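PDB 3MU7: xylanase and alpha-amylase inhibitor protein from Scadoxus multiflorus, which inhibits xylanase and alpha-amylase, using a TIM-barrel scaffold of the glycosyl hydrolase family 18 type. Local coordinates for residues V7-S12 with S49-K54; S24-Y29 with F264-L269; V30-L35 with V68-S73; G55-I60 with F113-L118; D175-Q180 with A208-V213. All coordinates share one frame; numbering follows the deposited sequence.

In the fold
Interactions 3 and 5 are parallel strand pairs of the TIM-barrel wall. Interaction 3 is deeply buried, held by a backbone ladder and branched apolar side chains. Interaction 5 catches its pair where it begins, with a single backbone bond between its segments and exposed residues at its border. Interactions 1 and 3 share neighbouring strands of the sheet, but interaction 1 lies in the loops beyond strand 5-9 and trades the ladder for a ring stack and a hydroxyl bond. Interaction 4 seats helix 56-65 beside interaction 3, mixing aliphatic packing with a carboxylate. Interaction 2, a buried polar cluster, joins the last helix to an early loop.

Interaction 1 (V7-S12 with S49-K54); sequences VYWGQS and SGHSPK. With PO4 (phosphate ion), chain B.
The side chains of His-51 and Trp-9 come from opposite directions and overlap as an offset stack. The imidazole and the six-membered ring of the indole have centroids 4.4 Å apart, and their planes are inclined by 23°. CH2 of Trp-9 lies over one face of the imidazole, displaced toward its rim, and comes within 3.4 Å of His-51 CD2. Chi1 of -64° sets the imidazole beside the indole, and chi2 (-59°) turns its ND1 edge to a phosphate ion, probably from the crystallisation liquor. ND1 donates to phosphate O1 in a nearly straight bond of 2.7 Å lying in the ring plane, while Ser-52 N donates to O4 at 2.9 Å. At the other nitrogen, NE2 is bonded to Glu-15, which also receives Ser-12 N. Trp-9 is the last residue of strand 5-9, so the contact belongs to the loops beyond the C-terminal end of a TIM-barrel strand, the end at which enzymes of this fold carry their active sites. The indole NE1 is occupied by Arg-16 O. Ser-49 makes the second link: its OG donates to Gly-10 O at 2.7 Å, in the carbonyl plane and on a lone pair.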
# COMPACT_ATOMS: atom_id res chain seq x y z
N VAL A 7 -5.66 -2.54 -3.23
CA VAL A 7 -6.51 -1.40 -2.90
C VAL A 7 -6.28 -0.97 -1.46
O VAL A 7 -6.11 -1.82 -0.57
CB VAL A 7 -8.01 -1.71 -3.18
CG1 VAL A 7 -8.57 -2.75 -2.21
CG2 VAL A 7 -8.86 -0.44 -3.17
N TYR A 8 -6.26 0.34 -1.22
CA TYR A 8 -6.23 0.86 0.14
C TYR A 8 -7.63 0.84 0.73
O TYR A 8 -8.61 1.18 0.07
CB TYR A 8 -5.66 2.26 0.17
CG TYR A 8 -4.15 2.30 0.15
CD1 TYR A 8 -3.45 2.38 -1.05
CD2 TYR A 8 -3.42 2.24 1.34
CE1 TYR A 8 -2.06 2.42 -1.07
CE2 TYR A 8 -2.03 2.28 1.33
CZ TYR A 8 -1.36 2.36 0.12
OH TYR A 8 0.02 2.41 0.08
N TRP A 9 -7.69 0.45 2.00
CA TRP A 9 -8.92 0.40 2.77
C TRP A 9 -8.68 1.13 4.09
O TRP A 9 -7.54 1.17 4.57
CB TRP A 9 -9.33 -1.06 3.03
CG TRP A 9 -10.64 -1.18 3.73
CD1 TRP A 9 -11.87 -1.31 3.14
CD2 TRP A 9 -10.88 -1.15 5.14
NE1 TRP A 9 -12.85 -1.37 4.10
CE2 TRP A 9 -12.27 -1.27 5.34
CE3 TRP A 9 -10.05 -1.06 6.27
CZ2 TRP A 9 -12.86 -1.27 6.61
CZ3 TRP A 9 -10.63 -1.06 7.53
CH2 TRP A 9 -12.02 -1.17 7.69
N GLY A 10 -9.72 1.73 4.66
CA GLY A 10 -9.63 2.34 5.98
C GLY A 10 -9.78 3.84 6.00
O GLY A 10 -9.64 4.46 7.05
N GLN A 11 -10.08 4.42 4.83
CA GLN A 11 -10.08 5.87 4.62
C GLN A 11 -11.39 6.58 4.94
O GLN A 11 -11.43 7.81 4.89
CB GLN A 11 -9.64 6.19 3.19
CG GLN A 11 -8.16 5.90 2.90
CD GLN A 11 -7.83 4.41 2.93
OE1 GLN A 11 -8.42 3.61 2.20
NE2 GLN A 11 -6.87 4.03 3.76
N SER A 12 -12.45 5.85 5.27
CA SER A 12 -13.71 6.51 5.62
C SER A 12 -14.52 5.67 6.58
O SER A 12 -14.75 4.48 6.33
CB SER A 12 -14.56 6.78 4.37
OG SER A 12 -15.75 7.46 4.75
N SER A 49 -9.86 5.83 10.32
CA SER A 49 -11.12 6.54 10.08
C SER A 49 -12.26 6.05 10.98
O SER A 49 -13.39 5.89 10.53
CB SER A 49 -11.51 6.46 8.60
OG SER A 49 -10.45 6.90 7.78
N GLY A 50 -11.94 5.81 12.25
CA GLY A 50 -12.95 5.46 13.23
C GLY A 50 -13.40 4.02 13.24
O GLY A 50 -14.21 3.65 14.08
N HIS A 51 -12.89 3.19 12.33
CA HIS A 51 -13.23 1.76 12.34
C HIS A 51 -12.69 1.12 13.61
O HIS A 51 -11.63 1.49 14.09
CB HIS A 51 -12.62 1.05 11.14
CG HIS A 51 -13.14 1.51 9.81
ND1 HIS A 51 -14.47 1.45 9.47
CD2 HIS A 51 -12.49 2.02 8.73
CE1 HIS A 51 -14.62 1.90 8.23
NE2 HIS A 51 -13.44 2.25 7.77
N SER A 52 -13.42 0.15 14.16
CA SER A 52 -12.95 -0.57 15.34
C SER A 52 -11.75 -1.47 15.00
O SER A 52 -11.89 -2.40 14.22
CB SER A 52 -14.08 -1.41 15.92
OG SER A 52 -13.57 -2.35 16.84
N PRO A 53 -10.58 -1.20 15.61
CA PRO A 53 -9.43 -2.05 15.28
C PRO A 53 -9.64 -3.51 15.68
O PRO A 53 -9.37 -4.41 14.89
CB PRO A 53 -8.28 -1.42 16.07
CG PRO A 53 -8.70 -0.01 16.28
CD PRO A 53 -10.19 -0.05 16.44
N LYS A 54 -10.15 -3.75 16.89
CA LYS A 54 -10.39 -5.12 17.33
C LYS A 54 -11.41 -5.81 16.42
O LYS A 54 -11.29 -7.00 16.13
CB LYS A 54 -10.84 -5.17 18.79
CG LYS A 54 -9.80 -4.67 19.80
CD LYS A 54 -8.64 -5.66 19.97
CE LYS A 54 -7.78 -5.29 21.18
NZ LYS A 54 -6.73 -6.32 21.46
P PO4 B . -16.35 -0.50 11.75
O1 PO4 B . -16.51 0.83 11.08
O2 PO4 B . -17.59 -1.34 11.50
O3 PO4 B . -15.17 -1.20 11.12
O4 PO4 B . -16.14 -0.30 13.23

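Interaction 2 (S24-Y29 with F264-L269); sequences SGNYAY and FSNKIL
The amide of Asn-26 is a flat group met both over a face and at an edge by helix 264-269. Leu-269 lays CD1 over one amide face, 3.7 Å from Asn-26 CG, and the nitrogen edge points at two polar side chains. ND2 donates to Asn-266 OD1 at 2.9 Å in an almost straight bond (177°) lying in the Asn-26 amide plane. The two amides stand nearly perpendicular, and this donor comes from above the Asn-266 carbonyl plane. A second bond from ND2, 2.8 Å to Ser-265 OG, is tilted modestly from the donor plane. On the neighbouring residue, the Tyr-27 ring has one face beneath Asn-26 CB, which sits over its centre; its OH is bonded to Asp-259, and so is Ser-265 OG. Backbone N of Asn-26 donates to Ser-24 OG, an ST turn just ahead of the contact. A water lies within donating distance of Ser-24 O and Asn-266 OD1, though it cannot serve every acceptor around it at once. The contact brings the last helix of the chain against the loop leading into barrel strand 29-37. With both N-H groups of ND2 engaged and Asn-26 OD1 bonded to Lys-271, the amide's orientation is settled; Ser-265 OG, already receiving ND2, probably gives its own proton to the Asp-259 carboxylate.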
# COMPACT_ATOMS: atom_id res chain seq x y z
N SER A 24 -15.80 -8.70 -2.85
CA SER A 24 -15.96 -8.24 -4.23
C SER A 24 -15.24 -9.16 -5.21
O SER A 24 -15.64 -9.28 -6.36
CB SER A 24 -15.42 -6.82 -4.40
OG SER A 24 -14.00 -6.81 -4.41
N GLY A 25 -14.17 -9.81 -4.75
CA GLY A 25 -13.34 -10.66 -5.61
C GLY A 25 -12.47 -9.86 -6.57
O GLY A 25 -11.86 -10.43 -7.47
N ASN A 26 -12.40 -8.55 -6.37
CA ASN A 26 -11.64 -7.69 -7.29
C ASN A 26 -10.18 -7.51 -6.93
O ASN A 26 -9.39 -7.04 -7.75
CB ASN A 26 -12.29 -6.31 -7.39
CG ASN A 26 -13.58 -6.33 -8.18
OD1 ASN A 26 -14.09 -7.39 -8.54
ND2 ASN A 26 -14.12 -5.14 -8.44
N TYR A 27 -9.81 -7.87 -5.70
CA TYR A 27 -8.52 -7.47 -5.14
C TYR A 27 -7.65 -8.64 -4.71
O TYR A 27 -8.14 -9.58 -4.08
CB TYR A 27 -8.74 -6.55 -3.94
CG TYR A 27 -9.75 -5.46 -4.17
CD1 TYR A 27 -10.96 -5.46 -3.47
CD2 TYR A 27 -9.51 -4.44 -5.08
CE1 TYR A 27 -11.89 -4.47 -3.67
CE2 TYR A 27 -10.44 -3.43 -5.28
CZ TYR A 27 -11.63 -3.46 -4.57
OH TYR A 27 -12.57 -2.48 -4.73
N ALA A 28 -6.37 -8.54 -5.02
CA ALA A 28 -5.37 -9.49 -4.56
C ALA A 28 -4.76 -9.05 -3.22
O ALA A 28 -4.31 -9.88 -2.44
CB ALA A 28 -4.29 -9.66 -5.61
N TYR A 29 -4.71 -7.74 -2.99
CA TYR A 29 -4.19 -7.16 -1.76
C TYR A 29 -5.16 -6.11 -1.29
O TYR A 29 -5.65 -5.30 -2.09
CB TYR A 29 -2.89 -6.40 -2.00
CG TYR A 29 -1.66 -7.18 -2.36
CD1 TYR A 29 -0.78 -7.61 -1.38
CD2 TYR A 29 -1.33 -7.43 -3.69
CE1 TYR A 29 0.39 -8.31 -1.70
CE2 TYR A 29 -0.17 -8.12 -4.03
CZ TYR A 29 0.68 -8.56 -3.03
OH TYR A 29 1.83 -9.24 -3.35
N PHE A 264 -14.67 1.42 -10.60
CA PHE A 264 -13.45 1.45 -11.42
C PHE A 264 -12.87 0.05 -11.61
O PHE A 264 -12.61 -0.36 -12.75
CB PHE A 264 -12.42 2.37 -10.76
CG PHE A 264 -11.26 2.75 -11.66
CD1 PHE A 264 -11.21 4.00 -12.25
CD2 PHE A 264 -10.20 1.87 -11.86
CE1 PHE A 264 -10.14 4.36 -13.05
CE2 PHE A 264 -9.13 2.23 -12.65
CZ PHE A 264 -9.10 3.48 -13.25
N SER A 265 -12.66 -0.68 -10.52
CA SER A 265 -12.09 -2.03 -10.64
C SER A 265 -13.02 -2.99 -11.38
O SER A 265 -12.55 -3.83 -12.14
CB SER A 265 -11.66 -2.60 -9.29
OG SER A 265 -12.76 -2.70 -8.41
N ASN A 266 -14.34 -2.88 -11.16
CA ASN A 266 -15.29 -3.66 -11.96
C ASN A 266 -15.08 -3.42 -13.46
O ASN A 266 -15.03 -4.37 -14.24
CB ASN A 266 -16.75 -3.36 -11.57
CG ASN A 266 -17.20 -4.12 -10.33
OD1 ASN A 266 -16.57 -5.09 -9.91
ND2 ASN A 266 -18.31 -3.68 -9.75
N LYS A 267 -14.91 -2.16 -13.84
CA LYS A 267 -14.70 -1.78 -15.24
C LYS A 267 -13.36 -2.26 -15.79
O LYS A 267 -13.28 -2.72 -16.93
CB LYS A 267 -14.84 -0.26 -15.42
CG LYS A 267 -16.25 0.25 -15.15
CD LYS A 267 -16.30 1.77 -15.21
CE LYS A 267 -17.63 2.29 -14.71
NZ LYS A 267 -17.62 3.78 -14.62
N ILE A 268 -12.31 -2.15 -14.97
CA ILE A 268 -10.99 -2.69 -15.32
C ILE A 268 -11.07 -4.19 -15.60
O ILE A 268 -10.48 -4.68 -16.57
CB ILE A 268 -9.93 -2.41 -14.20
CG1 ILE A 268 -9.57 -0.92 -14.14
CG2 ILE A 268 -8.68 -3.26 -14.39
CD1 ILE A 268 -8.74 -0.39 -15.33
N LEU A 269 -11.81 -4.90 -14.75
CA LEU A 269 -11.88 -6.37 -14.81
C LEU A 269 -12.96 -6.91 -15.74
O LEU A 269 -12.99 -8.11 -16.03
CB LEU A 269 -12.07 -6.93 -13.40
CG LEU A 269 -10.94 -6.69 -12.39
CD1 LEU A 269 -11.38 -7.10 -11.00
CD2 LEU A 269 -9.66 -7.42 -12.79
O HOH W 1 -17.02 -7.25 -7.94

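Interaction 3 (V30-L35 with V68-S73); sequences VIIGFL and VKVLLS
Ile-32 lies beside Leu-71 and Val-70, its side chain crossing the seam between two parallel strands. CB stands 3.6 Å from Leu-71 O, the carbonyl that accepts Ile-32 N. CG1, placed anti to the carbonyl carbon (chi1 -60°), runs on past that oxygen toward Val-70, and the terminal CD1 meets Val-70 CG1 at 3.6 Å. The other branch, CG2, makes only a loose approach to Leu-72 CD1. The parallel ladder runs Val-30 N to Lys-69 O, Leu-71 N to Val-30 O, Ile-32 N to Leu-71 O (2.8 Å) and Ser-73 N to Ile-32 O. A cis peptide precedes Phe-34, a non-proline cis bond such as family 18 barrels are known for; beyond it Ser-73 O is taken by Leu-35 N (2.9 Å), one residue later than a regular parallel ladder would use. Ser-73 OG sits at the Phe-34 ring edge, 3.2 Å from CE1, while bonding to Asp-122. On the barrel-interior side Ile-31 CG2 packs on Ser-73 CB at 3.6 Å, and Ile-31 also touches Tyr-8 of strand 5-9. Val-30, Ile-32, Val-70 and Leu-72 face outward: Val-30 meets helix 18-23, Leu-72 helix 86-101, and Ile-32 CD1 packs on Leu-56 of helix 56-65.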
# COMPACT_ATOMS: atom_id res chain seq x y z
N VAL A 30 -5.41 -6.10 0.02
CA VAL A 30 -6.10 -4.99 0.68
C VAL A 30 -5.15 -4.42 1.72
O VAL A 30 -4.59 -5.16 2.53
CB VAL A 30 -7.45 -5.41 1.29
CG1 VAL A 30 -8.08 -4.25 2.03
CG2 VAL A 30 -8.40 -5.88 0.21
N ILE A 31 -4.93 -3.11 1.64
CA ILE A 31 -3.95 -2.45 2.45
C ILE A 31 -4.68 -1.55 3.44
O ILE A 31 -5.28 -0.54 3.06
CB ILE A 31 -2.98 -1.60 1.60
CG1 ILE A 31 -2.44 -2.39 0.40
CG2 ILE A 31 -1.87 -1.05 2.48
CD1 ILE A 31 -1.86 -1.50 -0.70
N ILE A 32 -4.64 -1.94 4.71
CA ILE A 32 -5.28 -1.15 5.76
C ILE A 32 -4.42 0.06 6.09
O ILE A 32 -3.26 -0.10 6.50
CB ILE A 32 -5.50 -1.99 7.04
CG1 ILE A 32 -6.38 -3.21 6.76
CG2 ILE A 32 -6.11 -1.11 8.14
CD1 ILE A 32 -6.32 -4.25 7.86
N GLY A 33 -4.96 1.27 5.91
CA GLY A 33 -4.23 2.48 6.25
C GLY A 33 -4.95 3.25 7.34
O GLY A 33 -6.17 3.35 7.29
N PHE A 34 -4.25 3.80 8.34
CA PHE A 34 -2.78 3.84 8.47
C PHE A 34 -2.37 3.82 9.93
O PHE A 34 -3.10 4.33 10.80
CB PHE A 34 -2.23 5.15 7.88
CG PHE A 34 -2.41 5.26 6.41
CD1 PHE A 34 -1.50 4.68 5.54
CD2 PHE A 34 -3.53 5.91 5.88
CE1 PHE A 34 -1.68 4.75 4.16
CE2 PHE A 34 -3.73 5.97 4.51
CZ PHE A 34 -2.81 5.39 3.65
N LEU A 35 -1.19 3.27 10.20
CA LEU A 35 -0.49 3.58 11.44
C LEU A 35 0.22 4.90 11.16
O LEU A 35 1.33 4.92 10.62
CB LEU A 35 0.50 2.48 11.82
CG LEU A 35 1.07 2.62 13.23
CD1 LEU A 35 0.11 2.04 14.26
CD2 LEU A 35 2.43 1.95 13.35
N VAL A 68 -7.11 -13.25 -0.23
CA VAL A 68 -6.68 -11.86 -0.27
C VAL A 68 -5.62 -11.59 0.79
O VAL A 68 -5.81 -11.89 1.98
CB VAL A 68 -7.90 -10.92 -0.08
CG1 VAL A 68 -7.48 -9.47 -0.26
CG2 VAL A 68 -9.01 -11.27 -1.06
N LYS A 69 -4.49 -11.03 0.38
CA LYS A 69 -3.45 -10.64 1.32
C LYS A 69 -3.82 -9.30 1.96
O LYS A 69 -4.26 -8.37 1.27
CB LYS A 69 -2.10 -10.55 0.64
CG LYS A 69 -1.54 -11.90 0.20
CD LYS A 69 -0.14 -11.79 -0.38
CE LYS A 69 0.53 -13.16 -0.45
NZ LYS A 69 1.89 -13.08 -1.04
N VAL A 70 -3.63 -9.21 3.27
CA VAL A 70 -3.99 -8.02 4.02
C VAL A 70 -2.74 -7.44 4.66
O VAL A 70 -2.05 -8.12 5.43
CB VAL A 70 -5.04 -8.33 5.11
CG1 VAL A 70 -5.45 -7.06 5.82
CG2 VAL A 70 -6.26 -9.02 4.51
N LEU A 71 -2.45 -6.18 4.33
CA LEU A 71 -1.26 -5.49 4.83
C LEU A 71 -1.68 -4.34 5.72
O LEU A 71 -2.79 -3.82 5.60
CB LEU A 71 -0.44 -4.92 3.67
CG LEU A 71 -0.13 -5.83 2.48
CD1 LEU A 71 0.63 -5.06 1.41
CD2 LEU A 71 0.64 -7.05 2.90
N LEU A 72 -0.78 -3.95 6.62
CA LEU A 72 -0.92 -2.70 7.35
C LEU A 72 0.03 -1.69 6.76
O LEU A 72 1.23 -1.96 6.58
CB LEU A 72 -0.59 -2.87 8.84
CG LEU A 72 -0.57 -1.60 9.69
CD1 LEU A 72 -1.95 -0.95 9.78
CD2 LEU A 72 -0.01 -1.88 11.08
N SER A 73 -0.50 -0.51 6.46
CA SER A 73 0.31 0.57 5.94
C SER A 73 0.74 1.53 7.04
O SER A 73 -0.08 2.00 7.84
CB SER A 73 -0.46 1.32 4.86
OG SER A 73 0.36 2.27 4.20

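Interaction 4 (G55-I60 with F113-L118); sequences GLEPQI and FGNAVL
The first turn of helix 56-65 runs beside a type II' beta turn spanning Phe-113 to Ala-116, with Glu-57 and Phe-113 nearest in backbone, their CA atoms 5.1 Å apart. Glu-57 lies along the turn. Its CB is 3.2 Å from Phe-113 O; with CG anti to the backbone N (chi1 178°) and the chain extended beyond, the carboxylate reaches Asn-115. There OE1 accepts a weak bond from Asn-115 N at 3.2 Å and also lies 3.5 Å from the CA of Gly-114, whose positive phi suits its place in the turn. The other oxygen, OE2, forms a salt bridge with Lys-61 one helical turn on. In the TIM barrel this helix belongs to the outer layer, and the loop 113-118 leads from helix 86-101 into strand 120-125, so the turn lies against the helix just before the chain enters the wall. Deeper in, Leu-56 runs alongside Phe-113 and puts CD1 over one ring face in a CH-pi contact, 4.0 Å from the centroid. The Ile-60 side chain crosses that of Phe-113 at about a right angle, its CD1 touching Phe-113 CD2 at 3.7 Å and Ala-116 CB at 3.9 Å, while its CG2 branch meets Leu-118 CD2.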
# COMPACT_ATOMS: atom_id res chain seq x y z
N GLY A 55 -12.40 -5.05 15.96
CA GLY A 55 -13.43 -5.56 15.06
C GLY A 55 -12.91 -5.99 13.71
O GLY A 55 -13.58 -6.72 12.98
N LEU A 56 -11.70 -5.54 13.35
CA LEU A 56 -11.09 -5.98 12.10
C LEU A 56 -10.64 -7.43 12.14
O LEU A 56 -10.53 -8.04 11.08
CB LEU A 56 -9.90 -5.09 11.72
CG LEU A 56 -10.19 -3.63 11.38
CD1 LEU A 56 -8.94 -2.98 10.79
CD2 LEU A 56 -11.36 -3.49 10.42
N GLU A 57 -10.38 -7.97 13.32
CA GLU A 57 -9.85 -9.32 13.43
C GLU A 57 -10.58 -10.36 12.54
O GLU A 57 -9.94 -10.98 11.68
CB GLU A 57 -9.78 -9.81 14.88
CG GLU A 57 -9.27 -11.24 14.97
CD GLU A 57 -9.16 -11.80 16.37
OE1 GLU A 57 -9.32 -11.06 17.35
OE2 GLU A 57 -8.87 -13.01 16.47
N PRO A 58 -11.91 -10.55 12.73
CA PRO A 58 -12.56 -11.58 11.90
C PRO A 58 -12.64 -11.20 10.43
O PRO A 58 -12.69 -12.08 9.57
CB PRO A 58 -13.97 -11.67 12.51
CG PRO A 58 -14.18 -10.39 13.19
CD PRO A 58 -12.84 -9.99 13.73
N GLN A 59 -12.65 -9.90 10.14
CA GLN A 59 -12.71 -9.44 8.76
C GLN A 59 -11.41 -9.71 8.01
O GLN A 59 -11.43 -10.12 6.84
CB GLN A 59 -13.07 -7.96 8.71
CG GLN A 59 -14.35 -7.60 9.43
CD GLN A 59 -14.79 -6.21 9.04
OE1 GLN A 59 -15.13 -5.97 7.88
NE2 GLN A 59 -14.72 -5.26 9.98
N ILE A 60 -10.29 -9.48 8.69
CA ILE A 60 -8.97 -9.81 8.15
C ILE A 60 -8.92 -11.31 7.84
O ILE A 60 -8.51 -11.72 6.75
CB ILE A 60 -7.85 -9.44 9.15
CG1 ILE A 60 -7.73 -7.92 9.28
CG2 ILE A 60 -6.53 -10.03 8.72
CD1 ILE A 60 -7.07 -7.47 10.58
N PHE A 113 -5.37 -5.40 16.21
CA PHE A 113 -6.32 -6.16 15.41
C PHE A 113 -6.54 -7.56 15.99
O PHE A 113 -6.83 -8.52 15.27
CB PHE A 113 -5.83 -6.28 13.96
CG PHE A 113 -5.64 -4.99 13.23
CD1 PHE A 113 -6.26 -3.81 13.66
CD2 PHE A 113 -4.82 -4.95 12.10
CE1 PHE A 113 -6.06 -2.61 12.95
CE2 PHE A 113 -4.61 -3.76 11.40
CZ PHE A 113 -5.24 -2.59 11.83
N GLY A 114 -6.39 -7.67 17.31
CA GLY A 114 -6.60 -8.96 17.96
C GLY A 114 -5.61 -10.01 17.52
O GLY A 114 -4.45 -9.74 17.27
N ASN A 115 -6.09 -11.25 17.42
CA ASN A 115 -5.24 -12.39 17.08
C ASN A 115 -5.01 -12.61 15.59
O ASN A 115 -4.40 -13.60 15.20
CB ASN A 115 -5.75 -13.66 17.76
CG ASN A 115 -5.68 -13.57 19.28
OD1 ASN A 115 -4.97 -12.73 19.83
ND2 ASN A 115 -6.42 -14.44 19.95
N ALA A 116 -5.49 -11.69 14.76
CA ALA A 116 -5.16 -11.72 13.34
C ALA A 116 -3.66 -11.57 13.14
O ALA A 116 -2.97 -10.90 13.93
CB ALA A 116 -5.89 -10.61 12.62
N VAL A 117 -3.16 -12.23 12.11
CA VAL A 117 -1.76 -12.12 11.71
C VAL A 117 -1.76 -11.62 10.27
O VAL A 117 -2.28 -12.29 9.38
CB VAL A 117 -1.01 -13.47 11.82
CG1 VAL A 117 0.43 -13.32 11.33
CG2 VAL A 117 -1.03 -13.97 13.26
N LEU A 118 -1.20 -10.44 10.07
CA LEU A 118 -1.22 -9.80 8.76
C LEU A 118 -0.21 -10.40 7.81
O LEU A 118 0.74 -11.09 8.22
CB LEU A 118 -0.98 -8.30 8.91
CG LEU A 118 -1.98 -7.53 9.76
CD1 LEU A 118 -1.69 -6.05 9.63
CD2 LEU A 118 -3.42 -7.82 9.35

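Interaction 5 (D175-Q180 with A208-V213); sequences DAIWVQ and ARTDKV
Strands 176-180 and 213-218 are parallel neighbours in the TIM-barrel wall, joined through helix 195-207 in a right-handed beta-alpha-beta crossover, and this contact is where the returning chain enters the sheet. One backbone bond of 3.0 Å, from Ile-177 N to Lys-212 O, crosses between the segments, and a CA-H...O contact from Ala-176 CA reaches the same oxygen. Ile-177 carries the packing. Its CG1 lies between the backbone N and the carbonyl carbon (chi1 74°), which sets it 3.9 Å from Thr-210 CG2 and 4.0 Å from Val-213 CG1, and sends CD1 on to Ala-208 CB at 3.8 Å. Val-179 CG2 adds to this apolar row against Val-213 CG1, on a face also touched by Trp-204. Thr-210 turns its hydroxyl to Phe-174 O instead. Asp-175 OD2 is salt-bridged to Arg-144, while a water donates to Asp-175 OD1 at 2.7 Å and, weakly, to Asp-211 OD2 at 3.3 Å.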
# COMPACT_ATOMS: atom_id res chain seq x y z
N ASP A 175 9.06 -6.49 -1.73
CA ASP A 175 8.47 -7.51 -2.58
C ASP A 175 7.68 -6.90 -3.72
O ASP A 175 7.60 -7.48 -4.81
CB ASP A 175 7.56 -8.40 -1.75
CG ASP A 175 8.33 -9.13 -0.68
OD1 ASP A 175 9.09 -10.06 -1.02
OD2 ASP A 175 8.20 -8.76 0.51
N ALA A 176 7.07 -5.75 -3.47
CA ALA A 176 6.29 -5.04 -4.46
C ALA A 176 6.27 -3.57 -4.12
O ALA A 176 6.39 -3.19 -2.95
CB ALA A 176 4.87 -5.57 -4.53
N ILE A 177 6.13 -2.75 -5.14
CA ILE A 177 5.87 -1.34 -4.93
C ILE A 177 4.68 -0.94 -5.78
O ILE A 177 4.47 -1.49 -6.86
CB ILE A 177 7.10 -0.46 -5.22
CG1 ILE A 177 7.36 -0.34 -6.72
CG2 ILE A 177 8.32 -0.94 -4.42
CD1 ILE A 177 8.45 0.62 -7.05
N TRP A 178 3.88 -0.02 -5.27
CA TRP A 178 2.82 0.61 -6.06
C TRP A 178 3.15 2.08 -6.12
O TRP A 178 3.18 2.78 -5.10
CB TRP A 178 1.41 0.39 -5.48
CG TRP A 178 1.39 -0.24 -4.13
CD1 TRP A 178 1.57 0.39 -2.93
CD2 TRP A 178 1.20 -1.63 -3.84
NE1 TRP A 178 1.52 -0.53 -1.91
CE2 TRP A 178 1.29 -1.78 -2.44
CE3 TRP A 178 0.97 -2.77 -4.62
CZ2 TRP A 178 1.15 -3.02 -1.80
CZ3 TRP A 178 0.85 -4.00 -3.99
CH2 TRP A 178 0.93 -4.11 -2.60
N VAL A 179 3.43 2.54 -7.33
CA VAL A 179 3.81 3.93 -7.55
C VAL A 179 2.55 4.78 -7.66
O VAL A 179 1.63 4.43 -8.40
CB VAL A 179 4.66 4.06 -8.83
CG1 VAL A 179 5.08 5.49 -9.06
CG2 VAL A 179 5.90 3.15 -8.75
N GLN A 180 2.51 5.90 -6.94
CA GLN A 180 1.36 6.79 -6.98
C GLN A 180 1.41 7.67 -8.22
O GLN A 180 2.05 8.72 -8.22
CB GLN A 180 1.31 7.66 -5.74
CG GLN A 180 1.25 6.91 -4.43
CD GLN A 180 1.26 7.87 -3.27
OE1 GLN A 180 0.38 8.73 -3.16
NE2 GLN A 180 2.25 7.75 -2.41
N ALA A 208 13.44 0.32 -10.68
CA ALA A 208 13.05 -0.01 -9.31
C ALA A 208 13.49 -1.43 -8.97
O ALA A 208 13.17 -2.37 -9.69
CB ALA A 208 11.56 0.14 -9.14
N ARG A 209 14.22 -1.57 -7.87
CA ARG A 209 14.77 -2.86 -7.50
C ARG A 209 13.76 -3.66 -6.70
O ARG A 209 13.86 -3.83 -5.48
CB ARG A 209 16.10 -2.69 -6.76
CG ARG A 209 17.17 -2.01 -7.60
CD ARG A 209 18.52 -2.08 -6.93
NE ARG A 209 19.10 -3.41 -7.05
CZ ARG A 209 19.87 -4.00 -6.13
NH1 ARG A 209 20.17 -3.39 -4.98
NH2 ARG A 209 20.34 -5.21 -6.37
N THR A 210 12.74 -4.13 -7.41
CA THR A 210 11.67 -4.93 -6.83
C THR A 210 11.18 -5.89 -7.90
O THR A 210 11.28 -5.60 -9.10
CB THR A 210 10.51 -4.03 -6.32
OG1 THR A 210 9.51 -4.84 -5.70
CG2 THR A 210 9.85 -3.25 -7.45
N ASP A 211 10.63 -7.02 -7.47
CA ASP A 211 10.10 -8.00 -8.41
C ASP A 211 8.81 -7.54 -9.09
O ASP A 211 8.50 -7.98 -10.20
CB ASP A 211 9.85 -9.35 -7.72
CG ASP A 211 11.13 -10.07 -7.33
OD1 ASP A 211 12.20 -9.78 -7.90
OD2 ASP A 211 11.05 -10.94 -6.44
N LYS A 212 8.04 -6.67 -8.44
CA LYS A 212 6.72 -6.27 -8.94
C LYS A 212 6.49 -4.77 -8.75
O LYS A 212 6.53 -4.29 -7.66
CB LYS A 212 5.64 -7.04 -8.20
CG LYS A 212 5.61 -8.58 -8.47
CD LYS A 212 5.45 -8.93 -9.97
CE LYS A 212 5.97 -10.36 -10.33
NZ LYS A 212 5.18 -11.04 -11.32
N VAL A 213 6.22 -4.11 -9.85
CA VAL A 213 5.83 -2.71 -9.83
C VAL A 213 4.37 -2.62 -10.28
O VAL A 213 4.00 -3.09 -11.37
CB VAL A 213 6.73 -1.82 -10.73
CG1 VAL A 213 6.34 -0.35 -10.60
CG2 VAL A 213 8.21 -2.01 -10.39
O HOH W 2 9.46 -11.00 -3.51